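Local coordinates for protein PKS (Streptomyces albus, PDB 4OQJ) that probably catalyses decarboxylative chain-elongating condensation as a ketosynthase domain of an "AT-less" type I polyketide synthase that makes the antibiotic oxazolomycin, at residues Asp86-Gly91 against Asp98-Ile103; Ala90-Ile95 against Arg508-Arg513; Gln107-Glu112 against Ala220-Asp225; Ala471-Ala476 against Pro698-Arg703. All blocks are in the same frame, centred on the assembly; numbering follows the deposited sequence.

Interaction 1 of 4, residues Asp86-Gly91 against Asp98-Ile103; sequences DKFDAG and DEAELI
With CG anti to the backbone N (chi1 178°) and the ring turned by a chi2 of 68°, Phe88 brings the edge of its ring against Ala100. This is local packing in the N-terminal half of a thiolase-fold ketosynthase, where the loop after strand 75-79 folds back on the short helix 97-102. Ala100 CB approaches near the plane of the ring and lies 4.1 Å from Phe88 CD2. Its other neighbour is Ala90 CB, at 3.9 Å. One methyl is thus shared between an aromatic edge and a second methyl, and alanine on both sides lets loop and helix come as near as 6.3 Å between the CA atoms of Ala90 and Ala100. The bulk of Phe88 suits a buried place, since its side chain also packs on Leu111 and Arg108 in helix 105-121.

The loop reverses at Asp89, the centre of an inverse gamma turn that brings Ala90 round to the helix. The Asp89 backbone N is bonded to Glu112 OE2, while its carboxylate accepts from the backbone N atoms of Leu92 and Glu700. Further back, Asp86 also forms a salt bridge with Arg703, and Lys87 with Asp84. Between the adjacent residues themselves the salt bridge runs from Lys87 NZ to Asp86 OD1, 2.9 Å long, on the syn side of the carboxylate and 17° out of its plane.

Interaction 2 of 4, residues Ala90-Ile95 against Arg508-Arg513; sequences AGLFGI and RVLPYR
Leu92 stands in the type I turn from Gly91 to Gly94, and its CA is 9.1 Å from that of Leu510 in the loop leading into strand 512-518, so side chains and a water must span the gap. Leu92 sends CG anti to its own nitrogen (chi1 173°), and its CD1 fits against the branched end of Leu510, 4.0 Å from Leu510 CD1 and almost as near to CD2. The two leucines cross at about a right angle, one methyl lodged against a pair. The other branch, Leu92 CD2, lies over a face of the Phe93 ring, towards its rim. The fork of Leu92 thus lets one methyl meet Leu510 and the other Phe93, while the fork of Leu510 receives Leu92 CD1 with both methyls.

Strand 512-518 is the middle strand of a three-stranded antiparallel sheet, consistent with the linker domain that follows the ketosynthase in type I polyketide synthases. The contact would thus join that domain to a ketosynthase loop.

Arg508 reaches across with a bend at chi3 (-78°). Its NH1 stops 3.6 Å from Leu92 O, and a water fills the step, donating to Leu92 O at 2.7 Å and accepting from Arg508 NH1 at 3.0 Å. NH2 of the same guanidinium is bonded to Lys179 O in helix 171-180, so the long side chain serves one backbone carbonyl directly and a second through water. Within 508-513, Arg513 NE donates to Leu510 O at 3.0 Å, the oxygen lying in the guanidinium plane.

Interaction 3 of 4, residues Gln107-Glu112 against Ala220-Asp225; sequences QRQFLE and AHIQAD
Ile222 CD1 presses on the aliphatic stem of Gln109, 3.5 Å from Gln109 CG and 3.8 Å from Gln109 CB. The two side chains cross at about a right angle, so the isoleucine methyl meets the flank of the glutamine and not its amide. A chi1 of -70° sets Gln109 CG anti to the carbonyl carbon, and the bend at chi2 (-71°) then swings the amide off the line of CB-CG, leaving CB and CG as the flank that meets the methyl. Beside this pair, Phe110 CB approaches Ala220 CB at 4.4 Å, a looser contact in which the small alanine lets the helix lie close to the strand.

Helix 105-121 here packs against the end of strand 214-221, an inner strand of the large mixed sheet of the thiolase fold. The Phe110 side chain also packs on Val260 of the neighbouring strand 259-267 and on Val172 and Thr176 of helix 171-180.

Further out are the groups that hold these residues in position. Gln109 OE1 accepts from Arg31 NH1, which also forms a salt bridge with Glu112. The backbone N of Ile222 is bonded to Gln106 OE1, and Ala220 is held in the sheet by backbone bonds to Gly137 and Gly139.

Interaction 4 of 4, residues Ala471-Ala476 against Pro698-Arg703; sequences ANTPAA and PFERVR
Apolar packing joins Ala476 to Pro698, with Ala476 CB 4.0 Å from Pro698 CG. The compact, puckered proline ring suits a seat along the first turn of a helix, and it reaches on to Thr479 and Ala480.

Two carbon-oxygen approaches are close contacts and not hydrogen bonds: Pro698 CG lies 3.3 Å from Ala476 O, and Thr473 CG2 lies 3.6 Å from Glu700 OE1.

The proline and Glu700 belong to a Tyr-Pro-Phe-Glu-Arg sequence that resembles the post-acyltransferase linker of type I polyketide synthases, probably kept here although the synthase is "AT-less". Phe699 leaves the backbone pointing away from 471-476 and meets Tyr115 edge-to-face.

Among the polar contacts, Thr473 is the N-cap of helix 474-490. A chi1 of 75° points OG1 back to the helix start, where it accepts from Ala476 N at 3.0 Å (N-H...O angle 161°). A water 2.8 Å from Thr473 OG1 links it to Glu700 OE1, although the 2.4 Å from that water to Glu700 OE1 is unusually short and doubtful in detail. The carboxylate lies near the helix N-terminus, where the dipole would probably favour its negative charge.

Interactions 1, 2 and 3 are buried, and interaction 4 is the partly exposed one. Interactions 1 and 3 both rest on helix 105-121: the first packs aromatic edge and methyls beside it, the second lays it on the main sheet. Interactions 2 and 4 sit about 9 Å apart between centres and bring in the probable linker domain, whose strands 465-471 and 512-518 pair through Ala471 and Tyr512. Interaction 2 uses a water bridge, and interaction 4 a doubtful one. Interaction 2 shares Ala90 and Gly91 with interaction 1, continuing the same loop. The late segment 698-703 ties the group together: it contacts that loop, and Phe699 touches both Leu92 and Glu112.

Interaction 1 of 4, residues Asp86-Gly91 against Asp98-Ile103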
loop_
_atom_site.group_PDB
_atom_site.type_symbol
_atom_site.label_atom_id
_atom_site.label_comp_id
_atom_site.label_asym_id
_atom_site.label_seq_id
_atom_site.Cartn_x
_atom_site.Cartn_y
_atom_site.Cartn_z
ATOM N N ASP A 86 9.465 25.301 3.152
ATOM C CA ASP A 86 9.471 25.527 4.594
ATOM C C ASP A 86 8.195 26.184 5.131
ATOM O O ASP A 86 8.025 26.310 6.346
ATOM C CB ASP A 86 10.670 26.408 4.960
ATOM C CG ASP A 86 10.595 27.797 4.322
ATOM O OD1 ASP A 86 10.127 27.912 3.170
ATOM O OD2 ASP A 86 10.990 28.781 4.979
ATOM N N LYS A 87 7.318 26.627 4.232
ATOM C CA LYS A 87 6.114 27.380 4.628
ATOM C C LYS A 87 4.939 26.448 4.899
ATOM O O LYS A 87 4.778 25.433 4.222
ATOM C CB LYS A 87 5.734 28.390 3.546
ATOM C CG LYS A 87 6.876 29.330 3.127
ATOM C CD LYS A 87 7.372 30.169 4.288
ATOM C CE LYS A 87 8.318 31.292 3.823
ATOM N NZ LYS A 87 9.463 30.774 3.017
ATOM N N PHE A 88 4.119 26.783 5.892
ATOM C CA PHE A 88 2.987 25.926 6.267
ATOM C C PHE A 88 1.968 26.675 7.115
ATOM O O PHE A 88 2.319 27.344 8.099
ATOM C CB PHE A 88 3.508 24.684 7.006
ATOM C CG PHE A 88 2.437 23.749 7.496
ATOM C CD1 PHE A 88 1.668 23.020 6.604
ATOM C CD2 PHE A 88 2.238 23.562 8.862
ATOM C CE1 PHE A 88 0.697 22.132 7.055
ATOM C CE2 PHE A 88 1.268 22.677 9.337
ATOM C CZ PHE A 88 0.491 21.959 8.432
ATOM N N ASP A 89 0.698 26.558 6.729
ATOM C CA ASP A 89 -0.383 27.273 7.413
ATOM C C ASP A 89 -0.894 26.452 8.589
ATOM O O ASP A 89 -1.957 25.824 8.520
ATOM C CB ASP A 89 -1.524 27.581 6.446
ATOM C CG ASP A 89 -2.521 28.601 7.007
ATOM O OD1 ASP A 89 -2.613 28.800 8.248
ATOM O OD2 ASP A 89 -3.223 29.217 6.184
ATOM N N ALA A 90 -0.142 26.479 9.676
ATOM C CA ALA A 90 -0.434 25.623 10.812
ATOM C C ALA A 90 -1.780 25.972 11.440
ATOM O O ALA A 90 -2.513 25.085 11.872
ATOM C CB ALA A 90 0.669 25.728 11.841
ATOM N N GLY A 91 -2.108 27.258 11.475
ATOM C CA GLY A 91 -3.362 27.702 12.067
ATOM C C GLY A 91 -4.577 27.080 11.395
ATOM O O GLY A 91 -5.528 26.669 12.052
ATOM N N ASP A 98 5.048 24.649 17.729
ATOM C CA ASP A 98 6.012 23.621 18.110
ATOM C C ASP A 98 5.782 22.357 17.301
ATOM O O ASP A 98 6.735 21.723 16.863
ATOM C CB ASP A 98 5.931 23.298 19.603
ATOM C CG ASP A 98 6.500 24.407 20.475
ATOM O OD1 ASP A 98 7.162 25.319 19.927
ATOM O OD2 ASP A 98 6.292 24.360 21.710
ATOM N N GLU A 99 4.527 21.986 17.084
ATOM C CA GLU A 99 4.275 20.770 16.325
ATOM C C GLU A 99 4.614 20.989 14.853
ATOM O O GLU A 99 5.195 20.101 14.219
ATOM C CB GLU A 99 2.830 20.289 16.467
ATOM C CG GLU A 99 2.520 19.152 15.481
ATOM C CD GLU A 99 1.351 18.286 15.889
ATOM O OE1 GLU A 99 1.599 17.200 16.455
ATOM O OE2 GLU A 99 0.192 18.676 15.625
ATOM N N ALA A 100 4.271 22.161 14.309
ATOM C CA ALA A 100 4.536 22.436 12.895
ATOM C C ALA A 100 6.022 22.326 12.590
ATOM O O ALA A 100 6.430 21.851 11.526
ATOM C CB ALA A 100 4.036 23.815 12.511
ATOM N N GLU A 101 6.822 22.808 13.524
ATOM C CA GLU A 101 8.271 22.758 13.400
ATOM C C GLU A 101 8.769 21.318 13.383
ATOM O O GLU A 101 9.719 20.993 12.675
ATOM C CB GLU A 101 8.914 23.527 14.552
ATOM C CG GLU A 101 10.427 23.403 14.634
ATOM C CD GLU A 101 11.017 24.271 15.735
ATOM O OE1 GLU A 101 11.646 23.716 16.665
ATOM O OE2 GLU A 101 10.843 25.507 15.667
ATOM N N LEU A 102 8.135 20.456 14.172
ATOM C CA LEU A 102 8.548 19.060 14.236
ATOM C C LEU A 102 8.173 18.256 12.979
ATOM O O LEU A 102 8.896 17.338 12.597
ATOM C CB LEU A 102 7.940 18.389 15.462
ATOM C CG LEU A 102 8.542 18.751 16.824
ATOM C CD1 LEU A 102 7.879 17.925 17.907
ATOM C CD2 LEU A 102 10.050 18.534 16.861
ATOM N N ILE A 103 7.053 18.592 12.345
ATOM C CA ILE A 103 6.564 17.799 11.219
ATOM C C ILE A 103 7.472 17.945 10.001
ATOM O O ILE A 103 7.821 19.056 9.587
ATOM C CB ILE A 103 5.120 18.190 10.822
ATOM C CG1 ILE A 103 4.167 17.974 11.987
ATOM C CG2 ILE A 103 4.635 17.339 9.641
ATOM C CD1 ILE A 103 2.750 18.556 11.774
#

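Interaction 2 of 4, residues Ala90-Ile95 against Arg508-Arg513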
loop_
_atom_site.group_PDB
_atom_site.type_symbol
_atom_site.label_atom_id
_atom_site.label_comp_id
_atom_site.label_asym_id
_atom_site.label_seq_id
_atom_site.Cartn_x
_atom_site.Cartn_y
_atom_site.Cartn_z
ATOM N N ALA A 90 -0.142 26.479 9.676
ATOM C CA ALA A 90 -0.434 25.623 10.812
ATOM C C ALA A 90 -1.780 25.972 11.440
ATOM O O ALA A 90 -2.513 25.085 11.872
ATOM C CB ALA A 90 0.669 25.728 11.841
ATOM N N GLY A 91 -2.108 27.258 11.475
ATOM C CA GLY A 91 -3.362 27.702 12.067
ATOM C C GLY A 91 -4.577 27.080 11.395
ATOM O O GLY A 91 -5.528 26.669 12.052
ATOM N N LEU A 92 -4.535 27.015 10.073
ATOM C CA LEU A 92 -5.630 26.462 9.301
ATOM C C LEU A 92 -5.888 25.021 9.693
ATOM O O LEU A 92 -7.041 24.574 9.736
ATOM C CB LEU A 92 -5.320 26.544 7.811
ATOM C CG LEU A 92 -6.315 25.846 6.890
ATOM C CD1 LEU A 92 -7.675 26.525 6.940
ATOM C CD2 LEU A 92 -5.767 25.799 5.476
ATOM N N PHE A 93 -4.813 24.289 9.991
ATOM C CA PHE A 93 -4.946 22.872 10.314
ATOM C C PHE A 93 -4.953 22.595 11.825
ATOM O O PHE A 93 -4.902 21.447 12.253
ATOM C CB PHE A 93 -3.825 22.092 9.631
ATOM C CG PHE A 93 -3.899 22.146 8.143
ATOM C CD1 PHE A 93 -4.930 21.512 7.469
ATOM C CD2 PHE A 93 -2.969 22.864 7.410
ATOM C CE1 PHE A 93 -5.015 21.568 6.084
ATOM C CE2 PHE A 93 -3.060 22.929 6.032
ATOM C CZ PHE A 93 -4.084 22.274 5.372
ATOM N N GLY A 94 -5.048 23.642 12.630
ATOM C CA GLY A 94 -5.160 23.469 14.072
ATOM C C GLY A 94 -3.911 22.866 14.681
ATOM O O GLY A 94 -3.978 22.108 15.641
ATOM N N ILE A 95 -2.765 23.206 14.108
ATOM C CA ILE A 95 -1.476 22.676 14.548
ATOM C C ILE A 95 -0.671 23.780 15.239
ATOM O O ILE A 95 -0.601 24.899 14.744
ATOM C CB ILE A 95 -0.699 22.097 13.347
ATOM C CG1 ILE A 95 -1.422 20.845 12.827
ATOM C CG2 ILE A 95 0.737 21.752 13.720
ATOM C CD1 ILE A 95 -0.918 20.325 11.490
ATOM N N ARG A 508 -13.885 24.643 2.321
ATOM C CA ARG A 508 -14.015 24.520 3.767
ATOM C C ARG A 508 -14.779 25.727 4.341
ATOM O O ARG A 508 -14.560 26.853 3.915
ATOM C CB ARG A 508 -12.646 24.410 4.426
ATOM C CG ARG A 508 -12.737 24.159 5.922
ATOM C CD ARG A 508 -11.389 23.851 6.522
ATOM N NE ARG A 508 -10.973 22.473 6.259
ATOM C CZ ARG A 508 -9.992 21.865 6.912
ATOM N NH1 ARG A 508 -9.318 22.508 7.857
ATOM N NH2 ARG A 508 -9.690 20.613 6.629
ATOM N N VAL A 509 -15.659 25.478 5.305
ATOM C CA VAL A 509 -16.446 26.541 5.944
ATOM C C VAL A 509 -15.611 27.168 7.039
ATOM O O VAL A 509 -15.343 26.521 8.057
ATOM C CB VAL A 509 -17.757 25.994 6.562
ATOM C CG1 VAL A 509 -18.553 27.114 7.233
ATOM C CG2 VAL A 509 -18.580 25.314 5.506
ATOM N N LEU A 510 -15.190 28.408 6.841
ATOM C CA LEU A 510 -14.232 29.038 7.748
ATOM C C LEU A 510 -14.800 30.355 8.300
ATOM O O LEU A 510 -15.831 30.823 7.821
ATOM C CB LEU A 510 -12.898 29.242 7.025
ATOM C CG LEU A 510 -12.164 27.940 6.662
ATOM C CD1 LEU A 510 -11.036 28.192 5.670
ATOM C CD2 LEU A 510 -11.601 27.293 7.912
ATOM N N PRO A 511 -14.140 30.942 9.321
ATOM C CA PRO A 511 -14.778 32.007 10.122
ATOM C C PRO A 511 -14.856 33.406 9.509
ATOM O O PRO A 511 -15.808 34.134 9.803
ATOM C CB PRO A 511 -13.900 32.067 11.384
ATOM C CG PRO A 511 -13.147 30.787 11.408
ATOM C CD PRO A 511 -12.929 30.423 9.981
ATOM N N TYR A 512 -13.856 33.813 8.735
ATOM C CA TYR A 512 -13.914 35.122 8.078
ATOM C C TYR A 512 -14.600 34.945 6.739
ATOM O O TYR A 512 -14.095 34.243 5.862
ATOM C CB TYR A 512 -12.511 35.710 7.943
ATOM C CG TYR A 512 -11.916 35.948 9.304
ATOM C CD1 TYR A 512 -11.208 34.946 9.957
ATOM C CD2 TYR A 512 -12.116 37.155 9.967
ATOM C CE1 TYR A 512 -10.688 35.150 11.212
ATOM C CE2 TYR A 512 -11.596 37.369 11.226
ATOM C CZ TYR A 512 -10.893 36.366 11.846
ATOM O OH TYR A 512 -10.372 36.566 13.097
ATOM N N ARG A 513 -15.753 35.583 6.587
ATOM C CA ARG A 513 -16.640 35.282 5.478
ATOM C C ARG A 513 -16.977 36.484 4.614
ATOM O O ARG A 513 -16.962 37.638 5.067
ATOM C CB ARG A 513 -17.933 34.664 6.016
ATOM C CG ARG A 513 -17.683 33.409 6.828
ATOM C CD ARG A 513 -18.975 32.702 7.212
ATOM N NE ARG A 513 -18.706 31.492 7.992
ATOM C CZ ARG A 513 -19.648 30.701 8.511
ATOM N NH1 ARG A 513 -20.932 30.985 8.355
ATOM N NH2 ARG A 513 -19.300 29.617 9.189
HETATM O O HOH W 1 -9.679 24.852 9.724
#

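Interaction 3 of 4, residues Gln107-Glu112 against Ala220-Asp225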
loop_
_atom_site.group_PDB
_atom_site.type_symbol
_atom_site.label_atom_id
_atom_site.label_comp_id
_atom_site.label_asym_id
_atom_site.label_seq_id
_atom_site.Cartn_x
_atom_site.Cartn_y
_atom_site.Cartn_z
ATOM N N GLN A 107 5.540 16.091 4.713
ATOM C CA GLN A 107 4.176 15.794 5.170
ATOM C C GLN A 107 3.345 17.064 5.218
ATOM O O GLN A 107 2.160 17.039 4.906
ATOM C CB GLN A 107 4.194 15.113 6.551
ATOM C CG GLN A 107 4.884 13.757 6.509
ATOM C CD GLN A 107 4.570 12.843 7.673
ATOM O OE1 GLN A 107 3.508 12.930 8.300
ATOM N NE2 GLN A 107 5.490 11.924 7.949
ATOM N N ARG A 108 3.969 18.182 5.591
ATOM C CA ARG A 108 3.280 19.470 5.556
ATOM C C ARG A 108 2.891 19.849 4.143
ATOM O O ARG A 108 1.760 20.264 3.886
ATOM C CB ARG A 108 4.153 20.576 6.144
ATOM C CG ARG A 108 4.267 20.529 7.668
ATOM C CD ARG A 108 5.113 21.663 8.140
ATOM N NE ARG A 108 6.471 21.310 8.543
ATOM C CZ ARG A 108 7.526 22.112 8.405
ATOM N NH1 ARG A 108 7.422 23.277 7.767
ATOM N NH2 ARG A 108 8.700 21.751 8.897
ATOM N N GLN A 109 3.834 19.715 3.222
ATOM C CA GLN A 109 3.561 20.048 1.831
ATOM C C GLN A 109 2.525 19.086 1.242
ATOM O O GLN A 109 1.681 19.500 0.440
ATOM C CB GLN A 109 4.856 20.025 1.022
ATOM C CG GLN A 109 5.782 21.175 1.367
ATOM C CD GLN A 109 5.272 22.505 0.865
ATOM O OE1 GLN A 109 4.854 22.621 -0.278
ATOM N NE2 GLN A 109 5.301 23.516 1.723
ATOM N N PHE A 110 2.559 17.814 1.634
ATOM C CA PHE A 110 1.574 16.873 1.096
ATOM C C PHE A 110 0.182 17.243 1.599
ATOM O O PHE A 110 -0.792 17.149 0.867
ATOM C CB PHE A 110 1.844 15.415 1.457
ATOM C CG PHE A 110 0.843 14.494 0.831
ATOM C CD1 PHE A 110 0.907 14.216 -0.535
ATOM C CD2 PHE A 110 -0.227 14.021 1.551
ATOM C CE1 PHE A 110 -0.057 13.431 -1.137
ATOM C CE2 PHE A 110 -1.198 13.228 0.958
ATOM C CZ PHE A 110 -1.111 12.926 -0.378
ATOM N N LEU A 111 0.100 17.653 2.862
ATOM C CA LEU A 111 -1.169 18.041 3.462
ATOM C C LEU A 111 -1.767 19.248 2.742
ATOM O O LEU A 111 -2.948 19.252 2.395
ATOM C CB LEU A 111 -0.987 18.346 4.959
ATOM C CG LEU A 111 -2.214 18.869 5.720
ATOM C CD1 LEU A 111 -3.480 17.995 5.486
ATOM C CD2 LEU A 111 -1.917 18.951 7.205
ATOM N N GLU A 112 -0.964 20.271 2.484
ATOM C CA GLU A 112 -1.506 21.437 1.777
ATOM C C GLU A 112 -1.862 21.052 0.344
ATOM O O GLU A 112 -2.879 21.495 -0.185
ATOM C CB GLU A 112 -0.522 22.602 1.790
ATOM C CG GLU A 112 -0.467 23.335 3.109
ATOM C CD GLU A 112 0.365 24.606 3.044
ATOM O OE1 GLU A 112 0.936 24.904 1.971
ATOM O OE2 GLU A 112 0.445 25.321 4.061
ATOM N N ALA A 220 5.284 13.139 -2.003
ATOM C CA ALA A 220 6.117 14.339 -1.812
ATOM C C ALA A 220 7.552 13.910 -1.654
ATOM O O ALA A 220 7.822 12.928 -0.989
ATOM C CB ALA A 220 5.688 15.113 -0.588
ATOM N N HIS A 221 8.471 14.647 -2.252
ATOM C CA HIS A 221 9.900 14.415 -2.031
ATOM C C HIS A 221 10.569 15.764 -1.854
ATOM O O HIS A 221 10.593 16.583 -2.781
ATOM C CB HIS A 221 10.559 13.673 -3.186
ATOM C CG HIS A 221 12.051 13.626 -3.090
ATOM N ND1 HIS A 221 12.873 14.467 -3.813
ATOM C CD2 HIS A 221 12.872 12.855 -2.338
ATOM C CE1 HIS A 221 14.135 14.208 -3.513
ATOM N NE2 HIS A 221 14.162 13.234 -2.624
ATOM N N ILE A 222 11.078 16.014 -0.658
ATOM C CA ILE A 222 11.741 17.289 -0.378
ATOM C C ILE A 222 12.972 17.043 0.451
ATOM O O ILE A 222 12.881 16.541 1.575
ATOM C CB ILE A 222 10.840 18.271 0.377
ATOM C CG1 ILE A 222 9.533 18.491 -0.373
ATOM C CG2 ILE A 222 11.569 19.602 0.543
ATOM C CD1 ILE A 222 8.494 19.209 0.432
ATOM N N GLN A 223 14.126 17.383 -0.106
ATOM C CA GLN A 223 15.382 17.273 0.625
ATOM C C GLN A 223 15.498 18.412 1.616
ATOM O O GLN A 223 15.256 19.571 1.269
ATOM C CB GLN A 223 16.564 17.305 -0.323
ATOM C CG GLN A 223 16.536 16.264 -1.400
ATOM C CD GLN A 223 17.597 16.532 -2.441
ATOM O OE1 GLN A 223 17.683 17.635 -2.988
ATOM N NE2 GLN A 223 18.435 15.538 -2.695
ATOM N N ALA A 224 15.868 18.099 2.851
ATOM C CA ALA A 224 15.990 19.144 3.856
ATOM C C ALA A 224 17.124 20.099 3.498
ATOM O O ALA A 224 17.143 21.224 3.977
ATOM C CB ALA A 224 16.213 18.545 5.240
ATOM N N ASP A 225 18.065 19.660 2.663
ATOM C CA ASP A 225 19.172 20.532 2.262
ATOM C C ASP A 225 19.092 20.955 0.788
ATOM O O ASP A 225 20.121 21.179 0.137
ATOM C CB ASP A 225 20.528 19.862 2.549
ATOM C CG ASP A 225 20.712 18.543 1.811
ATOM O OD1 ASP A 225 19.921 18.240 0.889
ATOM O OD2 ASP A 225 21.658 17.803 2.160
#

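Interaction 4 of 4, residues Ala471-Ala476 against Pro698-Arg703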
loop_
_atom_site.group_PDB
_atom_site.type_symbol
_atom_site.label_atom_id
_atom_site.label_comp_id
_atom_site.label_asym_id
_atom_site.label_seq_id
_atom_site.Cartn_x
_atom_site.Cartn_y
_atom_site.Cartn_z
ATOM N N ALA A 471 -12.301 32.203 4.722
ATOM C CA ALA A 471 -10.903 31.933 4.991
ATOM C C ALA A 471 -10.668 32.001 6.494
ATOM O O ALA A 471 -11.545 32.423 7.249
ATOM C CB ALA A 471 -10.015 32.918 4.255
ATOM N N ASN A 472 -9.484 31.579 6.920
ATOM C CA ASN A 472 -9.178 31.477 8.339
ATOM C C ASN A 472 -8.564 32.765 8.891
ATOM O O ASN A 472 -8.344 32.871 10.092
ATOM C CB ASN A 472 -8.232 30.305 8.597
ATOM C CG ASN A 472 -8.287 29.833 10.027
ATOM O OD1 ASN A 472 -9.367 29.665 10.594
ATOM N ND2 ASN A 472 -7.130 29.629 10.623
ATOM N N THR A 473 -8.286 33.720 8.002
ATOM C CA THR A 473 -7.803 35.045 8.378
ATOM C C THR A 473 -8.342 36.090 7.398
ATOM O O THR A 473 -8.665 35.767 6.259
ATOM C CB THR A 473 -6.248 35.152 8.369
ATOM O OG1 THR A 473 -5.783 35.211 7.019
ATOM C CG2 THR A 473 -5.587 33.986 9.109
ATOM N N PRO A 474 -8.427 37.358 7.833
ATOM C CA PRO A 474 -8.841 38.438 6.929
ATOM C C PRO A 474 -7.955 38.563 5.706
ATOM O O PRO A 474 -8.427 38.767 4.572
ATOM C CB PRO A 474 -8.728 39.686 7.811
ATOM C CG PRO A 474 -8.950 39.198 9.170
ATOM C CD PRO A 474 -8.329 37.823 9.224
ATOM N N ALA A 475 -6.652 38.433 5.931
ATOM C CA ALA A 475 -5.687 38.549 4.851
ATOM C C ALA A 475 -5.938 37.464 3.809
ATOM O O ALA A 475 -5.934 37.733 2.598
ATOM C CB ALA A 475 -4.274 38.467 5.391
ATOM N N ALA A 476 -6.170 36.237 4.277
ATOM C CA ALA A 476 -6.461 35.128 3.369
ATOM C C ALA A 476 -7.764 35.377 2.600
ATOM O O ALA A 476 -7.850 35.081 1.404
ATOM C CB ALA A 476 -6.537 33.802 4.147
ATOM N N PRO A 698 -5.368 30.386 -0.169
ATOM C CA PRO A 698 -4.102 31.125 -0.054
ATOM C C PRO A 698 -3.429 30.875 1.300
ATOM O O PRO A 698 -3.467 31.715 2.201
ATOM C CB PRO A 698 -4.534 32.577 -0.215
ATOM C CG PRO A 698 -5.916 32.611 0.342
ATOM C CD PRO A 698 -6.534 31.271 0.004
ATOM N N PHE A 699 -2.815 29.703 1.431
ATOM C CA PHE A 699 -2.195 29.288 2.677
ATOM C C PHE A 699 -1.257 30.356 3.197
ATOM O O PHE A 699 -0.491 30.926 2.433
ATOM C CB PHE A 699 -1.422 27.986 2.481
ATOM C CG PHE A 699 -2.271 26.847 2.008
ATOM C CD1 PHE A 699 -3.112 26.181 2.885
ATOM C CD2 PHE A 699 -2.230 26.449 0.685
ATOM C CE1 PHE A 699 -3.889 25.110 2.449
ATOM C CE2 PHE A 699 -3.008 25.401 0.242
ATOM C CZ PHE A 699 -3.834 24.733 1.112
ATOM N N GLU A 700 -1.310 30.634 4.493
ATOM C CA GLU A 700 -0.425 31.651 5.053
ATOM C C GLU A 700 1.013 31.172 4.950
ATOM O O GLU A 700 1.310 30.039 5.320
ATOM C CB GLU A 700 -0.786 31.955 6.514
ATOM C CG GLU A 700 -0.136 33.240 7.032
ATOM C CD GLU A 700 -0.897 33.869 8.182
ATOM O OE1 GLU A 700 -2.139 33.978 8.085
ATOM O OE2 GLU A 700 -0.248 34.264 9.176
ATOM N N ARG A 701 1.902 32.014 4.435
ATOM C CA ARG A 701 3.309 31.620 4.284
ATOM C C ARG A 701 4.108 31.813 5.572
ATOM O O ARG A 701 4.971 32.692 5.647
ATOM C CB ARG A 701 3.989 32.416 3.166
ATOM C CG ARG A 701 3.430 32.199 1.777
ATOM C CD ARG A 701 4.021 33.214 0.791
ATOM N NE ARG A 701 5.457 33.020 0.573
ATOM C CZ ARG A 701 6.428 33.686 1.195
ATOM N NH1 ARG A 701 6.150 34.622 2.095
ATOM N NH2 ARG A 701 7.695 33.418 0.908
ATOM N N VAL A 702 3.826 30.991 6.578
ATOM C CA VAL A 702 4.567 31.027 7.836
ATOM C C VAL A 702 5.692 29.998 7.817
ATOM O O VAL A 702 5.472 28.813 7.546
ATOM C CB VAL A 702 3.630 30.755 9.043
ATOM C CG1 VAL A 702 4.369 30.940 10.363
ATOM C CG2 VAL A 702 2.422 31.645 8.982
ATOM N N ARG A 703 6.909 30.442 8.100
ATOM C CA ARG A 703 8.048 29.533 8.141
ATOM C C ARG A 703 8.072 28.691 9.416
ATOM O O ARG A 703 7.972 29.211 10.519
ATOM C CB ARG A 703 9.347 30.314 8.014
ATOM C CG ARG A 703 10.597 29.452 8.141
ATOM C CD ARG A 703 11.830 30.317 7.922
ATOM N NE ARG A 703 13.087 29.633 8.226
ATOM C CZ ARG A 703 13.782 28.906 7.356
ATOM N NH1 ARG A 703 13.336 28.715 6.118
ATOM N NH2 ARG A 703 14.924 28.354 7.730
HETATM O O HOH W 2 -3.609 33.668 6.192
#